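Local structure of putative alpha KG dependent 2,4-D dioxygenase (Burkholderia xenovorans, 5J92) at residues A[237-240]-A[241-245]; A[255-258]-A[259-262]. The protein probably acts as an iron(II)- and 2-oxoglutarate-dependent dioxygenase of the TfdA/TauD family, oxidising a substrate that remains to be established. One frame throughout, in Å; residues are numbered along the deposited sequence.

Contact 1: residues A[237-240]-A[241-245]; sequences LLRE and LTEFA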
ATOM      1  N   LEU A 237      -5.284  -6.716  -9.548  1.00 13.86           N
ATOM      2  CA  LEU A 237      -5.578  -5.507 -10.314  1.00 14.69           C
ATOM      3  C   LEU A 237      -5.889  -4.347  -9.385  1.00 14.21           C
ATOM      4  O   LEU A 237      -5.378  -3.239  -9.571  1.00 13.54           O
ATOM      5  CB  LEU A 237      -6.736  -5.735 -11.295  1.00 17.51           C
ATOM      6  CG  LEU A 237      -7.162  -4.458 -12.030  1.00 18.77           C
ATOM      7  CD1 LEU A 237      -6.017  -3.908 -12.881  1.00 17.74           C
ATOM      8  CD2 LEU A 237      -8.393  -4.695 -12.926  1.00 20.74           C
ATOM      9  N   LEU A 238      -6.711  -4.589  -8.355  1.00 16.72           N
ATOM     10  CA  LEU A 238      -7.036  -3.510  -7.424  1.00 14.88           C
ATOM     11  C   LEU A 238      -5.813  -3.068  -6.632  1.00 15.97           C
ATOM     12  O   LEU A 238      -5.671  -1.877  -6.343  1.00 17.35           O
ATOM     13  CB  LEU A 238      -8.160  -3.937  -6.476  1.00 12.18           C
ATOM     14  CG  LEU A 238      -9.500  -4.207  -7.184  1.00 18.28           C
ATOM     15  CD1 LEU A 238     -10.632  -4.551  -6.185  1.00 13.17           C
ATOM     16  CD2 LEU A 238      -9.897  -3.073  -8.123  1.00 19.11           C
ATOM     17  N   ARG A 239      -4.923  -4.004  -6.284  1.00 17.52           N
ATOM     18  CA  ARG A 239      -3.674  -3.642  -5.630  1.00 16.90           C
ATOM     19  C   ARG A 239      -2.855  -2.705  -6.512  1.00 17.63           C
ATOM     20  O   ARG A 239      -2.357  -1.673  -6.050  1.00 14.55           O
ATOM     21  CB  ARG A 239      -2.859  -4.901  -5.308  1.00 17.24           C
ATOM     22  CG  ARG A 239      -1.475  -4.613  -4.701  1.00 17.38           C
ATOM     23  CD  ARG A 239      -0.478  -5.765  -4.922  1.00 20.10           C
ATOM     24  NE  ARG A 239      -0.373  -6.149  -6.337  1.00 18.70           N
ATOM     25  CZ  ARG A 239       0.263  -5.429  -7.254  1.00 21.92           C
ATOM     26  NH1 ARG A 239       0.848  -4.288  -6.907  1.00 19.96           N
ATOM     27  NH2 ARG A 239       0.308  -5.839  -8.522  1.00 21.89           N
ATOM     28  N   GLU A 240      -2.701  -3.063  -7.787  1.00 17.41           N
ATOM     29  CA  GLU A 240      -1.897  -2.253  -8.693  1.00 17.34           C
ATOM     30  C   GLU A 240      -2.517  -0.872  -8.889  1.00 16.46           C
ATOM     31  O   GLU A 240      -1.804   0.138  -8.883  1.00 17.42           O
ATOM     32  CB  GLU A 240      -1.725  -2.980 -10.023  1.00 22.49           C
ATOM     33  CG  GLU A 240      -0.764  -2.301 -10.993  1.00 32.09           C
ATOM     34  CD  GLU A 240       0.711  -2.544 -10.655  1.00 41.54           C
ATOM     35  OE1 GLU A 240       0.998  -3.393  -9.777  1.00 46.43           O
ATOM     36  OE2 GLU A 240       1.584  -1.888 -11.278  1.00 40.75           O
ATOM     37  N   LEU A 241      -3.844  -0.812  -9.074  1.00 13.16           N
ATOM     38  CA  LEU A 241      -4.520   0.469  -9.256  1.00 15.61           C
ATOM     39  C   LEU A 241      -4.417   1.343  -8.008  1.00 14.96           C
ATOM     40  O   LEU A 241      -4.202   2.556  -8.109  1.00 15.93           O
ATOM     41  CB  LEU A 241      -5.991   0.249  -9.625  1.00 16.08           C
ATOM     42  CG  LEU A 241      -6.245  -0.416 -10.981  1.00 15.37           C
ATOM     43  CD1 LEU A 241      -7.722  -0.769 -11.190  1.00 13.58           C
ATOM     44  CD2 LEU A 241      -5.742   0.456 -12.094  1.00 19.88           C
ATOM     45  N   THR A 242      -4.578   0.749  -6.820  1.00 13.09           N
ATOM     46  CA  THR A 242      -4.554   1.539  -5.592  1.00 12.59           C
ATOM     47  C   THR A 242      -3.173   2.121  -5.325  1.00 11.95           C
ATOM     48  O   THR A 242      -3.055   3.283  -4.917  1.00 13.92           O
ATOM     49  CB  THR A 242      -5.017   0.689  -4.416  1.00 15.43           C
ATOM     50  OG1 THR A 242      -6.347   0.235  -4.679  1.00 20.30           O
ATOM     51  CG2 THR A 242      -5.011   1.518  -3.143  1.00 13.61           C
ATOM     52  N   GLU A 243      -2.118   1.340  -5.561  1.00 10.96           N
ATOM     53  CA  GLU A 243      -0.777   1.894  -5.417  1.00 14.74           C
ATOM     54  C   GLU A 243      -0.566   3.018  -6.415  1.00 15.10           C
ATOM     55  O   GLU A 243      -0.050   4.086  -6.064  1.00 11.51           O
ATOM     56  CB  GLU A 243       0.294   0.818  -5.606  1.00 16.63           C
ATOM     57  CG  GLU A 243       1.729   1.400  -5.576  1.00 22.06           C
ATOM     58  CD  GLU A 243       2.828   0.359  -5.792  1.00 27.70           C
ATOM     59  OE1 GLU A 243       2.513  -0.851  -5.843  1.00 28.21           O
ATOM     60  OE2 GLU A 243       4.016   0.755  -5.884  1.00 29.30           O
ATOM     61  N   PHE A 244      -0.995   2.805  -7.659  1.00 13.84           N
ATOM     62  CA  PHE A 244      -0.809   3.821  -8.687  1.00 13.71           C
ATOM     63  C   PHE A 244      -1.557   5.103  -8.335  1.00 13.60           C
ATOM     64  O   PHE A 244      -0.980   6.198  -8.363  1.00 12.58           O
ATOM     65  CB  PHE A 244      -1.271   3.289 -10.048  1.00 15.08           C
ATOM     66  CG  PHE A 244      -1.168   4.315 -11.143  1.00 13.89           C
ATOM     67  CD1 PHE A 244       0.034   4.513 -11.805  1.00 19.09           C
ATOM     68  CD2 PHE A 244      -2.256   5.105 -11.472  1.00 14.39           C
ATOM     69  CE1 PHE A 244       0.150   5.489 -12.807  1.00 20.53           C
ATOM     70  CE2 PHE A 244      -2.154   6.083 -12.461  1.00 18.27           C
ATOM     71  CZ  PHE A 244      -0.948   6.269 -13.134  1.00 17.18           C
ATOM     72  N   ALA A 245      -2.831   4.974  -7.941  1.00 11.05           N
ATOM     73  CA  ALA A 245      -3.713   6.123  -7.754  1.00 12.76           C
ATOM     74  C   ALA A 245      -3.419   6.915  -6.486  1.00 12.14           C
ATOM     75  O   ALA A 245      -3.994   7.995  -6.304  1.00 15.13           O
ATOM     76  CB  ALA A 245      -5.179   5.667  -7.751  1.00 14.30           C
TER
HETATM   77  O   HOH W   1       1.260  -2.658  -4.715  1.00 23.76           O
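Arg239 and Glu243 reach out side by side from one turn of the amphipathic helix 231-245, pointing the same way, with Glu240 joining them in a salt-bridge network. The guanidinium and the Glu243 carboxylate are turned 71° against each other and do not meet closely: NH1 of Arg239 stands 4.0 Å from OE1 of Glu243, a long salt bridge. A water in the guanidinium plane fills in, accepting from NH1 of Arg239 and donating to OE1 of Glu243. The shorter pairing is with the adjacent residue. Arg239 bends at chi3 (53°) and Glu240 at chi2 (78°), and these two kinks fold the chains together until NH2 of Arg239 lies 2.8 Å from OE1 of Glu240, on the anti side of that carboxylate; the bond from NH1 is weak. Arg239 NE also pairs with Asp236. Both glutamates reach the second subunit: OE2 of Glu240 bridges to Arg274 of that subunit, and OE2 of Glu243 to Arg272 of the same subunit, a stronger partner than Arg239. The network is therefore part of the dimer contact.

Leu237, Leu238 and Leu241 line the buried side here. Leu241 crosses Leu237 at an angle, its CD1 3.8 Å from CG of Leu237, and Leu238 CD2 comes only loosely near, 4.4 Å from the same CD1. Leu237 packs on Leu165 and Val168, and Leu241 on Val169, of helix 163-169.

Regular i to i+4 backbone bonds run through the turn, such as Leu241 N to Leu237 O at 2.9 Å. At Leu238 O the pattern gains a second donor: Thr242 N comes from one face of the carbonyl plane at 2.9 Å, and Thr242 OG1, set beside its own backbone N, from the opposite face at 2.8 Å.

Contact 2: residues A[255-258]-A[259-262]; sequences EWSV and RDLV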
ATOM      1  N   GLU A 255      -3.769  20.152   5.701  1.00 18.34           N
ATOM      2  CA  GLU A 255      -3.389  20.591   7.042  1.00 20.46           C
ATOM      3  C   GLU A 255      -4.554  21.372   7.636  1.00 18.73           C
ATOM      4  O   GLU A 255      -4.894  22.460   7.157  1.00 18.65           O
ATOM      5  CB  GLU A 255      -2.123  21.446   7.004  1.00 20.48           C
ATOM      6  CG  GLU A 255      -0.866  20.691   6.590  1.00 21.99           C
ATOM      7  CD  GLU A 255      -0.397  19.711   7.649  1.00 26.70           C
ATOM      8  OE1 GLU A 255      -0.855  19.798   8.810  1.00 31.78           O
ATOM      9  OE2 GLU A 255       0.429  18.837   7.321  1.00 29.82           O
ATOM     10  N   TRP A 256      -5.158  20.822   8.680  1.00 19.01           N
ATOM     11  CA  TRP A 256      -6.380  21.384   9.234  1.00 16.98           C
ATOM     12  C   TRP A 256      -6.122  22.697   9.960  1.00 20.48           C
ATOM     13  O   TRP A 256      -5.086  22.893  10.601  1.00 21.04           O
ATOM     14  CB  TRP A 256      -7.020  20.387  10.202  1.00 16.16           C
ATOM     15  CG  TRP A 256      -7.750  19.308   9.498  1.00 15.21           C
ATOM     16  CD1 TRP A 256      -7.270  18.077   9.136  1.00 14.90           C
ATOM     17  CD2 TRP A 256      -9.107  19.361   9.060  1.00 17.31           C
ATOM     18  NE1 TRP A 256      -8.266  17.349   8.508  1.00 18.91           N
ATOM     19  CE2 TRP A 256      -9.400  18.122   8.445  1.00 18.65           C
ATOM     20  CE3 TRP A 256     -10.107  20.342   9.123  1.00 20.14           C
ATOM     21  CZ2 TRP A 256     -10.646  17.839   7.886  1.00 18.11           C
ATOM     22  CZ3 TRP A 256     -11.352  20.052   8.588  1.00 21.59           C
ATOM     23  CH2 TRP A 256     -11.605  18.805   7.971  1.00 18.74           C
ATOM     24  N   SER A 257      -7.100  23.599   9.863  1.00 17.85           N
ATOM     25  CA  SER A 257      -7.174  24.774  10.714  1.00 19.81           C
ATOM     26  C   SER A 257      -8.480  24.701  11.489  1.00 22.02           C
ATOM     27  O   SER A 257      -9.464  24.110  11.024  1.00 18.15           O
ATOM     28  CB  SER A 257      -7.133  26.078   9.898  1.00 18.89           C
ATOM     29  OG  SER A 257      -5.896  26.244   9.232  1.00 19.11           O
ATOM     30  N   VAL A 258      -8.493  25.315  12.670  1.00 25.40           N
ATOM     31  CA  VAL A 258      -9.699  25.300  13.492  1.00 25.72           C
ATOM     32  C   VAL A 258     -10.856  25.916  12.716  1.00 23.31           C
ATOM     33  O   VAL A 258     -10.715  26.975  12.089  1.00 22.06           O
ATOM     34  CB  VAL A 258      -9.446  26.026  14.823  1.00 27.75           C
ATOM     35  CG1 VAL A 258     -10.768  26.323  15.540  1.00 23.46           C
ATOM     36  CG2 VAL A 258      -8.551  25.168  15.723  1.00 30.42           C
ATOM     37  N   ARG A 259     -11.998  25.226  12.731  1.00 23.27           N
ATOM     38  CA  ARG A 259     -13.248  25.628  12.089  1.00 24.05           C
ATOM     39  C   ARG A 259     -13.157  25.694  10.564  1.00 24.57           C
ATOM     40  O   ARG A 259     -13.966  26.386   9.919  1.00 18.77           O
ATOM     41  CB  ARG A 259     -13.769  26.957  12.645  1.00 28.82           C
ATOM     42  CG  ARG A 259     -14.269  26.881  14.084  1.00 32.94           C
ATOM     43  CD  ARG A 259     -15.420  25.900  14.239  1.00 35.44           C
ATOM     44  NE  ARG A 259     -15.924  25.953  15.607  1.00 41.67           N
ATOM     45  CZ  ARG A 259     -17.189  25.766  15.954  1.00 41.56           C
ATOM     46  NH1 ARG A 259     -18.102  25.499  15.031  1.00 40.20           N
ATOM     47  NH2 ARG A 259     -17.537  25.852  17.229  1.00 43.97           N
ATOM     48  N   ASP A 260     -12.218  24.950   9.977  1.00 19.01           N
ATOM     49  CA  ASP A 260     -12.312  24.605   8.571  1.00 17.89           C
ATOM     50  C   ASP A 260     -13.564  23.754   8.380  1.00 19.50           C
ATOM     51  O   ASP A 260     -13.781  22.784   9.117  1.00 17.81           O
ATOM     52  CB  ASP A 260     -11.109  23.774   8.122  1.00 16.57           C
ATOM     53  CG  ASP A 260      -9.895  24.599   7.714  1.00 19.10           C
ATOM     54  OD1 ASP A 260      -9.952  25.840   7.628  1.00 19.46           O
ATOM     55  OD2 ASP A 260      -8.865  23.948   7.447  1.00 19.63           O
ATOM     56  N   LEU A 261     -14.381  24.096   7.394  1.00 18.02           N
ATOM     57  CA  LEU A 261     -15.412  23.187   6.904  1.00 19.50           C
ATOM     58  C   LEU A 261     -14.912  22.623   5.581  1.00 18.60           C
ATOM     59  O   LEU A 261     -14.767  23.361   4.598  1.00 16.20           O
ATOM     60  CB  LEU A 261     -16.755  23.896   6.740  1.00 19.11           C
ATOM     61  CG  LEU A 261     -18.035  23.054   6.760  1.00 20.81           C
ATOM     62  CD1 LEU A 261     -19.242  23.941   6.528  1.00 22.96           C
ATOM     63  CD2 LEU A 261     -18.023  21.952   5.727  1.00 18.13           C
ATOM     64  N   VAL A 262     -14.657  21.321   5.549  1.00 15.09           N
ATOM     65  CA  VAL A 262     -14.139  20.662   4.356  1.00 14.12           C
ATOM     66  C   VAL A 262     -15.237  19.763   3.808  1.00 19.54           C
ATOM     67  O   VAL A 262     -15.766  18.896   4.521  1.00 17.84           O
ATOM     68  CB  VAL A 262     -12.855  19.866   4.632  1.00 17.42           C
ATOM     69  CG1 VAL A 262     -12.405  19.131   3.358  1.00 16.75           C
ATOM     70  CG2 VAL A 262     -11.756  20.797   5.126  1.00 20.51           C
TER
HETATM   71  O   HOH W   2      -6.474  24.992   6.810  1.00 17.24           O
HETATM   72  O   HOH W   3     -10.551  27.651   9.390  1.00 16.06           O
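Asp260 folds its carboxylate back over Ser257, across a type II beta turn running from Ser257 to Asp260. The turn is closed by Asp260 N bonding to Ser257 O at 3.1 Å, and the side chain adds a return bond: Ser257 N donates to OD2 of Asp260 at 3.0 Å, meeting it from above the carboxylate plane. Backbone N and carboxylate of Asp260 thus hold Ser257 at its O and its N, while OD2 has a further hydrogen bond with His254 NE2.

Tight packing gathers on the Trp256 side. With CG beside the backbone N (chi1 -78°), the indole lies alongside Asp260 and Val262, CE3 touching CB of Asp260 at 3.7 Å. The carbonyl O of Asp260 sits at the ring edge, in its plane, 3.7 Å from CZ3 of Trp256. Further along the same six-membered ring, CH2 of Trp256 meets CG2 of Val262 at 3.5 Å. NE1 is held by Thr149.

The looser part is the corner, where Val258 is exposed. Two waters reach the buried carboxylate: one links OD2 to Glu255 O and Ser257 OG, and the other joins OD1 of Asp260, 2.6 Å away, to Val258 O. Arg259, whose positive phi of 65° suits the third position of this turn, leads its side chain away to a cation-pi contact with Tyr140. Glu255 turns aside to Gln148.

The turn leads from strand 251-254 of the three-stranded sheet into strand 261-265 of the six-stranded one, probably the two sheets of a double-stranded beta-helix (jelly-roll) core, as in TauD relatives. Strand 261-265 runs antiparallel between 50-53 and 132-139: Leu261 bonds to Phe53 and Val262 to Leu137 through the backbone, while the Leu261 side chain packs against Leu63 and Phe66 of helix 60-67.

How the contacts relate
Both contacts are local and partly buried, but they share no element of structure: contact 1 lies within helix 231-245, whereas contact 2 joins strands of two different sheets. Their centres are 29 Å apart, and their nearest atoms about 17 Å. Charge dominates the outer side of contact 1, where the second subunit supplies arginine partners; no other protein chain of the assembly touches contact 2, where waters and a buried aspartate tie the turn together. Inward, contact 1 turns aliphatic side chains to neighbouring helices, while contact 2 sets an indole against a strand valine whose side chain lies about 9 Å from that of the iron ligand His271.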